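Long-range contacts in beta-galactosidase (PDB 3OG2), which probably hydrolyses terminal non-reducing beta-D-galactose residues from beta-D-galactosides, as a fungal glycoside hydrolase of family 35: residues D406-H412 with D449-T455; S417-Y423 with S442-R448; Y486-E491 with V550-A555. All coordinates share one frame; numbering follows the deposited sequence.

Contact 1 (D406-H412 with D449-T455)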
loop_
_atom_site.group_PDB
_atom_site.type_symbol
_atom_site.label_atom_id
_atom_site.label_comp_id
_atom_site.label_asym_id
_atom_site.label_seq_id
_atom_site.Cartn_x
_atom_site.Cartn_y
_atom_site.Cartn_z
ATOM N N ASP A 406 15.232 8.007 -30.034
ATOM C CA ASP A 406 14.602 9.090 -29.291
ATOM C C ASP A 406 13.192 8.741 -28.826
ATOM O O ASP A 406 12.529 7.855 -29.376
ATOM C CB ASP A 406 14.452 10.311 -30.189
ATOM C CG ASP A 406 15.756 10.815 -30.739
ATOM O OD1 ASP A 406 16.851 10.587 -30.179
ATOM O OD2 ASP A 406 15.641 11.510 -31.819
ATOM N N PHE A 407 12.752 9.501 -27.831
ATOM C CA PHE A 407 11.428 9.318 -27.247
ATOM C C PHE A 407 10.771 10.670 -27.133
ATOM O O PHE A 407 11.487 11.680 -26.847
ATOM C CB PHE A 407 11.538 8.679 -25.837
ATOM C CG PHE A 407 12.165 7.312 -25.852
ATOM C CD1 PHE A 407 13.537 7.147 -25.967
ATOM C CD2 PHE A 407 11.345 6.158 -25.792
ATOM C CE1 PHE A 407 14.166 5.903 -26.037
ATOM C CE2 PHE A 407 11.966 4.906 -25.819
ATOM C CZ PHE A 407 13.334 4.767 -25.968
ATOM N N PHE A 408 9.482 10.789 -27.337
ATOM C CA PHE A 408 8.807 12.091 -27.278
ATOM C C PHE A 408 7.538 11.928 -26.477
ATOM O O PHE A 408 6.649 11.156 -26.871
ATOM C CB PHE A 408 8.450 12.601 -28.685
ATOM C CG PHE A 408 9.706 12.691 -29.552
ATOM C CD1 PHE A 408 10.161 11.591 -30.255
ATOM C CD2 PHE A 408 10.415 13.905 -29.552
ATOM C CE1 PHE A 408 11.321 11.683 -30.971
ATOM C CE2 PHE A 408 11.598 13.986 -30.296
ATOM C CZ PHE A 408 12.047 12.858 -30.953
ATOM N N VAL A 409 7.478 12.609 -25.340
ATOM C CA VAL A 409 6.292 12.496 -24.502
ATOM C C VAL A 409 5.343 13.639 -24.849
ATOM O O VAL A 409 5.697 14.833 -24.709
ATOM C CB VAL A 409 6.683 12.521 -23.001
ATOM C CG1 VAL A 409 5.386 12.404 -22.166
ATOM C CG2 VAL A 409 7.690 11.427 -22.718
ATOM N N VAL A 410 4.153 13.288 -25.290
ATOM C CA VAL A 410 3.163 14.255 -25.751
ATOM C C VAL A 410 2.030 14.360 -24.749
ATOM O O VAL A 410 1.517 13.335 -24.277
ATOM C CB VAL A 410 2.601 13.799 -27.123
ATOM C CG1 VAL A 410 1.625 14.840 -27.659
ATOM C CG2 VAL A 410 3.717 13.477 -28.128
ATOM N N ARG A 411 1.638 15.591 -24.380
ATOM C CA ARG A 411 0.500 15.795 -23.494
ATOM C C ARG A 411 -0.269 17.007 -24.001
ATOM O O ARG A 411 0.229 17.809 -24.809
ATOM C CB ARG A 411 0.948 16.002 -22.035
ATOM C CG ARG A 411 1.821 17.233 -21.842
ATOM C CD ARG A 411 1.917 17.536 -20.360
ATOM N NE ARG A 411 2.840 18.580 -19.968
ATOM C CZ ARG A 411 2.488 19.868 -19.980
ATOM N NH1 ARG A 411 1.289 20.286 -20.382
ATOM N NH2 ARG A 411 3.405 20.755 -19.557
ATOM N N HIS A 412 -1.486 17.175 -23.492
ATOM C CA HIS A 412 -2.169 18.448 -23.756
ATOM C C HIS A 412 -1.414 19.593 -23.084
ATOM O O HIS A 412 -0.892 19.475 -21.972
ATOM C CB HIS A 412 -3.593 18.399 -23.191
ATOM C CG HIS A 412 -4.483 17.439 -23.926
ATOM N ND1 HIS A 412 -5.098 17.751 -25.108
ATOM C CD2 HIS A 412 -4.863 16.165 -23.640
ATOM C CE1 HIS A 412 -5.828 16.732 -25.538
ATOM N NE2 HIS A 412 -5.693 15.753 -24.647
ATOM N N ASP A 449 -5.018 12.109 -21.710
ATOM C CA ASP A 449 -4.114 11.075 -22.238
ATOM C C ASP A 449 -2.758 11.698 -22.494
ATOM O O ASP A 449 -2.628 12.913 -22.685
ATOM C CB ASP A 449 -4.704 10.432 -23.497
ATOM C CG ASP A 449 -4.045 9.110 -23.791
ATOM O OD1 ASP A 449 -3.234 8.542 -22.991
ATOM O OD2 ASP A 449 -4.260 8.551 -24.908
ATOM N N SER A 450 -1.753 10.852 -22.489
ATOM C CA SER A 450 -0.380 11.242 -22.876
ATOM C C SER A 450 0.231 10.052 -23.600
ATOM O O SER A 450 -0.057 8.910 -23.276
ATOM C CB SER A 450 0.402 11.584 -21.616
ATOM O OG SER A 450 1.748 11.891 -21.913
ATOM N N LYS A 451 1.063 10.329 -24.601
ATOM C CA LYS A 451 1.639 9.257 -25.400
ATOM C C LYS A 451 3.129 9.411 -25.463
ATOM O O LYS A 451 3.602 10.533 -25.376
ATOM C CB LYS A 451 1.100 9.286 -26.838
ATOM C CG LYS A 451 -0.408 8.969 -26.780
ATOM C CD LYS A 451 -0.922 8.207 -27.967
ATOM C CE LYS A 451 -2.447 8.287 -27.949
ATOM N NZ LYS A 451 -2.984 7.093 -27.229
ATOM N N ILE A 452 3.818 8.310 -25.667
ATOM C CA ILE A 452 5.225 8.323 -26.007
ATOM C C ILE A 452 5.358 7.849 -27.453
ATOM O O ILE A 452 5.015 6.733 -27.817
ATOM C CB ILE A 452 6.073 7.464 -25.057
ATOM C CG1 ILE A 452 5.516 7.576 -23.634
ATOM C CG2 ILE A 452 7.551 7.829 -25.187
ATOM C CD1 ILE A 452 6.486 7.971 -22.536
ATOM N N HIS A 453 5.860 8.758 -28.312
ATOM C CA HIS A 453 6.213 8.417 -29.690
ATOM C C HIS A 453 7.710 8.136 -29.721
ATOM O O HIS A 453 8.454 8.666 -28.890
ATOM C CB HIS A 453 5.862 9.521 -30.664
ATOM C CG HIS A 453 4.428 9.943 -30.619
ATOM N ND1 HIS A 453 3.360 9.067 -30.452
ATOM C CD2 HIS A 453 3.860 11.150 -30.745
ATOM C CE1 HIS A 453 2.204 9.749 -30.474
ATOM N NE2 HIS A 453 2.493 11.028 -30.642
ATOM N N VAL A 454 8.169 7.296 -30.650
ATOM C CA VAL A 454 9.584 6.958 -30.704
ATOM C C VAL A 454 10.149 7.103 -32.107
ATOM O O VAL A 454 9.443 7.003 -33.106
ATOM C CB VAL A 454 9.841 5.500 -30.222
ATOM C CG1 VAL A 454 9.441 5.319 -28.754
ATOM C CG2 VAL A 454 9.096 4.477 -31.056
ATOM N N THR A 455 11.462 7.345 -32.166
ATOM C CA THR A 455 12.190 7.253 -33.435
ATOM C C THR A 455 13.433 6.360 -33.257
ATOM O O THR A 455 14.033 6.302 -32.151
ATOM C CB THR A 455 12.572 8.604 -34.073
ATOM O OG1 THR A 455 13.519 9.271 -33.251
ATOM C CG2 THR A 455 11.359 9.533 -34.243
HETATM O O HOH W 1 -2.379 15.376 -21.481
#
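Phe407 and Val454 form a non-hydrogen-bonded pair across two antiparallel strands, their side chains side by side and pointing the same way. CD2 of the Phe407 ring meets Val454 CG1 at 3.6 Å. Further along this face Val409 and Ile452 also run alongside each other, though Ile452 has two conformers and its side-chain contacts hold for the modelled one only. On the other face Val410 and His453 cross at a slant. Val410 CG1 is anti to the backbone N (chi1 -177°), which leaves Val410 CG2 beside that N to reach His453 CD2 at 3.5 Å. His453 NE2 is hydrogen-bonded to Tyr423 OH. The Phe408 ring turns its edge to Thr455 OG1, which lies in the ring plane and bonds to Pro428 O.

Backbone pairs from Asp406-Thr455 to Val410-Lys451 hold the register; the straightest bond, Val410 N to Lys451 O (2.8 Å), has 176° at the hydrogen. Val410 O is gripped twice, by Lys451 N in the carbonyl plane and by Ser450 OG (2.8 Å) from above it.

Strand 394-400 flanks 406-412 on its other edge through backbone bonds such as Val409 with Thr397. Helix 301-313 covers Val409 and Ile452 with Lys309, and strand 421-427 packs against Phe408 and Thr455 through Leu427.

Contact 2 (S417-Y423 with S442-R448); sequences STDTASY and SLTLTGR. With NAG (2-acetamido-2-deoxy-beta-D-glucopyranose), chain D.
The Tyr423 ring carries Leu443 CB over one face, 3.7 Å from the ring centroid and 17° off the normal, a CH-pi contact. Leu443 CD1 touches Tyr423 CE2 at 3.6 Å, and the edge of the ring meets Leu445 N in its plane. With CG between the backbone N and the carbonyl carbon (chi1 71°), the Tyr423 ring lies across Leu443. Besides its bond to His453, the Tyr423 hydroxyl is hydrogen-bonded to a water that donates to Thr444 O. The second flat group, the Arg448 guanidinium, has Thr418 CG2 over one face, 3.6 Å from Arg448 NE. Its extended chain runs alongside Thr418, NE bonds to Ser416 O, and Trp252 makes a cation-pi contact with the group.

The strand parts of the two segments, 421-423 and 443-445, belong to a three-stranded antiparallel sheet within the second domain of the enzyme, where 421-427 is central and 443-445 is an edge strand. Ala421 and Leu445 form a hydrogen-bonded pair, with the bond from Leu445 N to Ala421 O measuring 2.8 Å and 171° at the hydrogen. Just before the strand, Thr420 CG2 crosses Thr444 CG2 at 3.4 Å, tighter than usual van der Waals contact.

Beyond the strands, Arg448 N still reaches Ser417 O at 2.9 Å. An ST turn shapes this end, with Ser417 OG accepting from Asp419 N at 3.0 Å. The N-acetylglucosamine of an attached glycan lies beside it, its O6 accepting a weak bond from Thr418 N.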
loop_
_atom_site.group_PDB
_atom_site.type_symbol
_atom_site.label_atom_id
_atom_site.label_comp_id
_atom_site.label_asym_id
_atom_site.label_seq_id
_atom_site.Cartn_x
_atom_site.Cartn_y
_atom_site.Cartn_z
ATOM N N SER A 417 -6.598 18.984 -19.398
ATOM C CA SER A 417 -7.615 19.063 -20.427
ATOM C C SER A 417 -8.284 17.711 -20.711
ATOM O O SER A 417 -7.623 16.677 -20.870
ATOM C CB SER A 417 -6.990 19.537 -21.739
ATOM O OG SER A 417 -8.045 19.578 -22.733
ATOM N N THR A 418 -9.621 17.772 -20.797
ATOM C CA THR A 418 -10.368 16.587 -21.171
ATOM C C THR A 418 -10.819 16.695 -22.617
ATOM O O THR A 418 -11.614 15.861 -23.075
ATOM C CB THR A 418 -11.622 16.447 -20.289
ATOM O OG1 THR A 418 -12.386 17.653 -20.371
ATOM C CG2 THR A 418 -11.179 16.240 -18.818
ATOM N N ASP A 419 -10.325 17.687 -23.341
ATOM C CA ASP A 419 -10.682 17.755 -24.745
ATOM C C ASP A 419 -9.835 16.838 -25.603
ATOM O O ASP A 419 -8.819 16.291 -25.181
ATOM C CB ASP A 419 -10.465 19.192 -25.229
ATOM C CG ASP A 419 -11.453 20.120 -24.544
ATOM O OD1 ASP A 419 -12.567 19.651 -24.235
ATOM O OD2 ASP A 419 -11.106 21.280 -24.309
ATOM N N THR A 420 -10.290 16.662 -26.840
ATOM C CA THR A 420 -9.535 15.916 -27.835
ATOM C C THR A 420 -8.798 16.864 -28.764
ATOM O O THR A 420 -9.359 17.836 -29.272
ATOM C CB THR A 420 -10.448 14.994 -28.670
ATOM O OG1 THR A 420 -10.960 13.979 -27.797
ATOM C CG2 THR A 420 -9.673 14.224 -29.705
ATOM N N ALA A 421 -7.530 16.620 -29.014
ATOM C CA ALA A 421 -6.688 17.381 -29.901
ATOM C C ALA A 421 -6.288 16.560 -31.105
ATOM O O ALA A 421 -5.969 15.396 -30.972
ATOM C CB ALA A 421 -5.440 17.777 -29.111
ATOM N N SER A 422 -6.333 17.153 -32.278
ATOM C CA SER A 422 -5.794 16.602 -33.514
ATOM C C SER A 422 -4.453 17.235 -33.791
ATOM O O SER A 422 -4.301 18.449 -33.650
ATOM C CB SER A 422 -6.716 16.966 -34.682
ATOM O OG SER A 422 -8.007 16.367 -34.443
ATOM N N TYR A 423 -3.452 16.439 -34.173
ATOM C CA TYR A 423 -2.127 16.979 -34.353
ATOM C C TYR A 423 -1.324 16.110 -35.314
ATOM O O TYR A 423 -1.738 14.984 -35.659
ATOM C CB TYR A 423 -1.432 17.092 -32.981
ATOM C CG TYR A 423 -1.021 15.806 -32.327
ATOM C CD1 TYR A 423 -1.977 15.026 -31.682
ATOM C CD2 TYR A 423 0.298 15.343 -32.332
ATOM C CE1 TYR A 423 -1.628 13.828 -31.055
ATOM C CE2 TYR A 423 0.664 14.153 -31.701
ATOM C CZ TYR A 423 -0.319 13.406 -31.065
ATOM O OH TYR A 423 0.056 12.212 -30.481
ATOM N N SER A 442 -4.302 12.729 -39.446
ATOM C CA SER A 442 -3.927 13.367 -38.184
ATOM C C SER A 442 -3.937 12.363 -37.044
ATOM O O SER A 442 -4.759 11.453 -37.052
ATOM C CB SER A 442 -4.896 14.505 -37.756
ATOM O OG SER A 442 -4.843 15.560 -38.692
ATOM N N LEU A 443 -3.007 12.555 -36.119
ATOM C CA LEU A 443 -3.045 11.880 -34.839
ATOM C C LEU A 443 -4.057 12.516 -33.912
ATOM O O LEU A 443 -4.402 13.698 -34.084
ATOM C CB LEU A 443 -1.672 12.006 -34.173
ATOM C CG LEU A 443 -0.539 11.512 -35.081
ATOM C CD1 LEU A 443 0.808 11.822 -34.437
ATOM C CD2 LEU A 443 -0.609 10.041 -35.456
ATOM N N THR A 444 -4.494 11.761 -32.916
ATOM C CA THR A 444 -5.482 12.207 -31.946
ATOM C C THR A 444 -4.929 12.013 -30.548
ATOM O O THR A 444 -4.358 10.962 -30.233
ATOM C CB THR A 444 -6.791 11.341 -32.074
ATOM O OG1 THR A 444 -7.342 11.582 -33.384
ATOM C CG2 THR A 444 -7.842 11.736 -31.043
ATOM N N LEU A 445 -5.110 13.020 -29.710
ATOM C CA LEU A 445 -4.815 12.908 -28.260
ATOM C C LEU A 445 -6.152 13.172 -27.566
ATOM O O LEU A 445 -6.633 14.334 -27.588
ATOM C CB LEU A 445 -3.688 13.855 -27.824
ATOM C CG LEU A 445 -3.251 13.594 -26.365
ATOM C CD1 LEU A 445 -2.451 12.319 -26.271
ATOM C CD2 LEU A 445 -2.456 14.787 -25.849
ATOM N N THR A 446 -6.793 12.173 -26.998
ATOM C CA THR A 446 -8.100 12.355 -26.341
ATOM C C THR A 446 -7.908 12.872 -24.929
ATOM O O THR A 446 -6.747 13.144 -24.497
ATOM C CB THR A 446 -8.900 11.035 -26.374
ATOM O OG1 THR A 446 -8.227 10.030 -25.599
ATOM C CG2 THR A 446 -9.008 10.520 -27.812
ATOM N N GLY A 447 -8.967 13.082 -24.178
ATOM C CA GLY A 447 -8.871 13.755 -22.904
ATOM C C GLY A 447 -8.011 13.015 -21.878
ATOM O O GLY A 447 -8.086 11.787 -21.769
ATOM N N ARG A 448 -7.217 13.790 -21.152
ATOM C CA ARG A 448 -6.349 13.221 -20.074
ATOM C C ARG A 448 -5.618 11.984 -20.532
ATOM O O ARG A 448 -5.540 10.959 -19.844
ATOM C CB ARG A 448 -7.181 12.988 -18.811
ATOM C CG ARG A 448 -7.534 14.362 -18.251
ATOM C CD ARG A 448 -8.306 14.285 -16.953
ATOM N NE ARG A 448 -8.551 15.646 -16.483
ATOM C CZ ARG A 448 -9.186 15.960 -15.365
ATOM N NH1 ARG A 448 -9.641 15.010 -14.559
ATOM N NH2 ARG A 448 -9.353 17.248 -15.075
HETATM C C1 NAG D . -7.586 22.874 -18.117
HETATM C C2 NAG D . -8.301 24.193 -17.870
HETATM C C3 NAG D . -9.457 23.985 -16.906
HETATM C C4 NAG D . -10.325 22.737 -17.105
HETATM C C5 NAG D . -9.482 21.489 -17.441
HETATM C C6 NAG D . -10.289 20.303 -17.954
HETATM C C7 NAG D . -6.725 26.116 -17.973
HETATM C C8 NAG D . -5.611 26.774 -17.199
HETATM N N2 NAG D . -7.426 25.205 -17.305
HETATM O O3 NAG D . -10.172 25.183 -16.712
HETATM O O4 NAG D . -10.986 22.507 -15.885
HETATM O O5 NAG D . -8.555 21.898 -18.425
HETATM O O6 NAG D . -10.820 20.616 -19.252
HETATM O O7 NAG D . -7.139 26.720 -18.976
HETATM O O HOH W 2 -11.566 12.816 -25.043
HETATM O O HOH W 3 -7.638 13.593 -35.129
HETATM O O HOH W 4 -1.758 10.001 -30.818
#

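Contact 3 (Y486-E491 with V550-A555). With MAN (alpha-D-mannopyranose), chain B.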
loop_
_atom_site.group_PDB
_atom_site.type_symbol
_atom_site.label_atom_id
_atom_site.label_comp_id
_atom_site.label_asym_id
_atom_site.label_seq_id
_atom_site.Cartn_x
_atom_site.Cartn_y
_atom_site.Cartn_z
ATOM N N TYR A 486 -0.025 -0.397 -29.633
ATOM C CA TYR A 486 -1.422 -0.101 -29.348
ATOM C C TYR A 486 -1.716 1.388 -29.441
ATOM O O TYR A 486 -0.863 2.265 -29.284
ATOM C CB TYR A 486 -1.885 -0.640 -27.959
ATOM C CG TYR A 486 -1.197 0.097 -26.801
ATOM C CD1 TYR A 486 0.066 -0.313 -26.376
ATOM C CD2 TYR A 486 -1.773 1.184 -26.160
ATOM C CE1 TYR A 486 0.704 0.351 -25.327
ATOM C CE2 TYR A 486 -1.150 1.860 -25.133
ATOM C CZ TYR A 486 0.111 1.425 -24.716
ATOM O OH TYR A 486 0.749 2.105 -23.676
ATOM N N GLY A 487 -3.015 1.665 -29.707
ATOM C CA GLY A 487 -3.555 3.031 -29.624
ATOM C C GLY A 487 -4.904 2.997 -28.934
ATOM O O GLY A 487 -5.569 1.962 -28.898
ATOM N N GLY A 488 -5.353 4.126 -28.432
ATOM C CA GLY A 488 -6.742 4.256 -27.982
ATOM C C GLY A 488 -7.653 4.060 -29.174
ATOM O O GLY A 488 -7.320 4.346 -30.332
ATOM N N ALA A 489 -8.838 3.569 -28.891
ATOM C CA ALA A 489 -9.801 3.343 -29.988
ATOM C C ALA A 489 -10.048 4.589 -30.834
ATOM O O ALA A 489 -10.145 5.710 -30.328
ATOM C CB ALA A 489 -11.116 2.860 -29.403
ATOM N N GLN A 490 -10.145 4.343 -32.152
ATOM C CA GLN A 490 -10.412 5.365 -33.173
ATOM C C GLN A 490 -9.192 6.265 -33.424
ATOM O O GLN A 490 -9.305 7.226 -34.230
ATOM C CB GLN A 490 -11.647 6.232 -32.871
ATOM C CG GLN A 490 -12.890 5.337 -32.940
ATOM C CD GLN A 490 -12.636 4.237 -33.965
ATOM O OE1 GLN A 490 -12.250 4.527 -35.104
ATOM N NE2 GLN A 490 -12.833 2.986 -33.554
ATOM N N GLU A 491 -8.048 6.029 -32.795
ATOM C CA GLU A 491 -6.835 6.826 -33.111
ATOM C C GLU A 491 -6.158 6.300 -34.356
ATOM O O GLU A 491 -5.960 5.068 -34.508
ATOM C CB GLU A 491 -5.865 6.753 -31.955
ATOM C CG GLU A 491 -6.228 7.503 -30.677
ATOM C CD GLU A 491 -5.326 7.101 -29.507
ATOM O OE1 GLU A 491 -4.265 6.460 -29.678
ATOM O OE2 GLU A 491 -5.738 7.439 -28.353
ATOM N N VAL A 550 -3.135 -3.378 -31.803
ATOM C CA VAL A 550 -4.355 -3.524 -31.038
ATOM C C VAL A 550 -4.810 -2.184 -30.453
ATOM O O VAL A 550 -4.050 -1.210 -30.438
ATOM C CB VAL A 550 -4.166 -4.543 -29.887
ATOM C CG1 VAL A 550 -3.856 -5.923 -30.470
ATOM C CG2 VAL A 550 -3.082 -4.107 -28.905
ATOM N N ASP A 551 -6.059 -2.159 -29.949
ATOM C CA ASP A 551 -6.430 -0.957 -29.197
ATOM C C ASP A 551 -6.011 -1.145 -27.752
ATOM O O ASP A 551 -5.650 -2.223 -27.232
ATOM C CB ASP A 551 -7.900 -0.643 -29.361
ATOM C CG ASP A 551 -8.831 -1.623 -28.690
ATOM O OD1 ASP A 551 -8.419 -2.762 -28.366
ATOM O OD2 ASP A 551 -10.016 -1.235 -28.562
ATOM N N ARG A 552 -6.057 -0.026 -27.009
ATOM C CA ARG A 552 -5.617 -0.030 -25.609
ATOM C C ARG A 552 -6.371 -1.033 -24.780
ATOM O O ARG A 552 -5.795 -1.745 -23.965
ATOM C CB ARG A 552 -5.880 1.372 -25.012
ATOM C CG ARG A 552 -5.405 1.428 -23.578
ATOM C CD ARG A 552 -5.936 2.707 -22.891
ATOM N NE ARG A 552 -5.305 3.920 -23.414
ATOM C CZ ARG A 552 -5.780 4.898 -24.150
ATOM N NH1 ARG A 552 -7.064 4.968 -24.586
ATOM N NH2 ARG A 552 -4.937 5.866 -24.461
ATOM N N ASN A 553 -7.701 -1.092 -24.949
ATOM C CA ASN A 553 -8.471 -1.989 -24.099
ATOM C C ASN A 553 -8.151 -3.445 -24.416
ATOM O O ASN A 553 -8.249 -4.246 -23.485
ATOM C CB ASN A 553 -9.968 -1.699 -24.245
ATOM C CG ASN A 553 -10.281 -0.373 -23.598
ATOM O OD1 ASN A 553 -10.090 0.696 -24.181
ATOM N ND2 ASN A 553 -10.809 -0.411 -22.377
ATOM N N SER A 554 -7.760 -3.773 -25.639
ATOM C CA SER A 554 -7.263 -5.141 -25.882
ATOM C C SER A 554 -5.890 -5.322 -25.252
ATOM O O SER A 554 -5.616 -6.390 -24.665
ATOM C CB SER A 554 -7.153 -5.364 -27.383
ATOM O OG SER A 554 -8.441 -5.378 -27.930
ATOM N N ALA A 555 -5.007 -4.317 -25.360
ATOM C CA ALA A 555 -3.665 -4.447 -24.774
ATOM C C ALA A 555 -3.702 -4.687 -23.270
ATOM O O ALA A 555 -2.866 -5.355 -22.684
ATOM C CB ALA A 555 -2.864 -3.160 -25.017
HETATM C C1 MAN B . -13.415 1.612 -20.065
HETATM C C2 MAN B . -12.448 2.693 -20.523
HETATM C C3 MAN B . -13.101 3.432 -21.716
HETATM C C4 MAN B . -13.419 2.413 -22.839
HETATM C C5 MAN B . -14.384 1.348 -22.267
HETATM C C6 MAN B . -14.622 0.254 -23.315
HETATM O O2 MAN B . -11.239 2.070 -20.929
HETATM O O3 MAN B . -12.095 4.357 -22.223
HETATM O O4 MAN B . -14.066 3.100 -23.888
HETATM O O5 MAN B . -13.743 0.736 -21.143
HETATM O O6 MAN B . -15.638 -0.643 -22.838
HETATM O O HOH W 5 -9.171 0.954 -26.740
HETATM O O HOH W 6 -7.853 7.549 -26.673
#
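This is a parallel strand pairing at the point where one strand runs into a type II turn that begins at Gly488 and its neighbour into a short helix, within the mixed five-stranded sheet of the second domain. Tyr486 pairs with Val550 and Gly487 with Asp551. Gly487 N donates to Val550 O at 3.1 Å, in the carbonyl plane, and Gly487 O receives a weak bond from Arg552 N, the first residue of the helix.

Among the side chains, Tyr486 CB rests against Val550 CG2 at 3.8 Å and against Ala555 CB at 4.0 Å. The tyrosine thus bridges strand and helix, and Leu364 of helix 357-370 touches Tyr486, Arg552 and Ala555 alike. Arg552 bends at chi3 (-70°), which carries its guanidinium over Gly488: Gly488 N lies off one face, toward the rim, and Arg552 NH1 comes 3.5 Å from Gly488 CA. Arg552 NH2 forms a salt bridge with Asp449. Glu491 OE2 stays 4.3 Å from Arg552 NH2; a water in the guanidinium plane donates to that OE2 and accepts only a weak bond from Arg552 NH1. Glu491 OE1, shared by Lys451 and His493, also accepts a weak bond from Gly488 N.

A mannose of an attached glycan is held at the helix by Asn553 ND2, which donates to its O2 at 2.9 Å and 170°.

Asp551 OD1 takes both Ser554 N, from above the carboxylate plane, and Ser554 OG, at 2.7 Å. With the turn from Gly488 to Glu491 alongside, the arrangement is that of a strand-to-helix junction closed by an aspartate N-cap.

Overall arrangement
From the N terminus, strand 406-412 comes first and pairs with 450-454, so that contact 1 closes a loop, 36 residues lying between the two segments. Within that loop 417-423 meets 442-448, making contact 2 a smaller closure nested in the larger one. Contact 3 opens afterwards, joining 486-491 to 550-555 in series with both. Each pairing belongs to a different sheet: the eight-stranded antiparallel one, the three-stranded one and the mixed five-stranded one. Polar links join them, with His412 NE2 reaching Thr446 O between contacts 1 and 2, and two salt bridges tying contact 1 to contact 3. Contacts 2 and 3 merely touch, at Thr444 and Glu491.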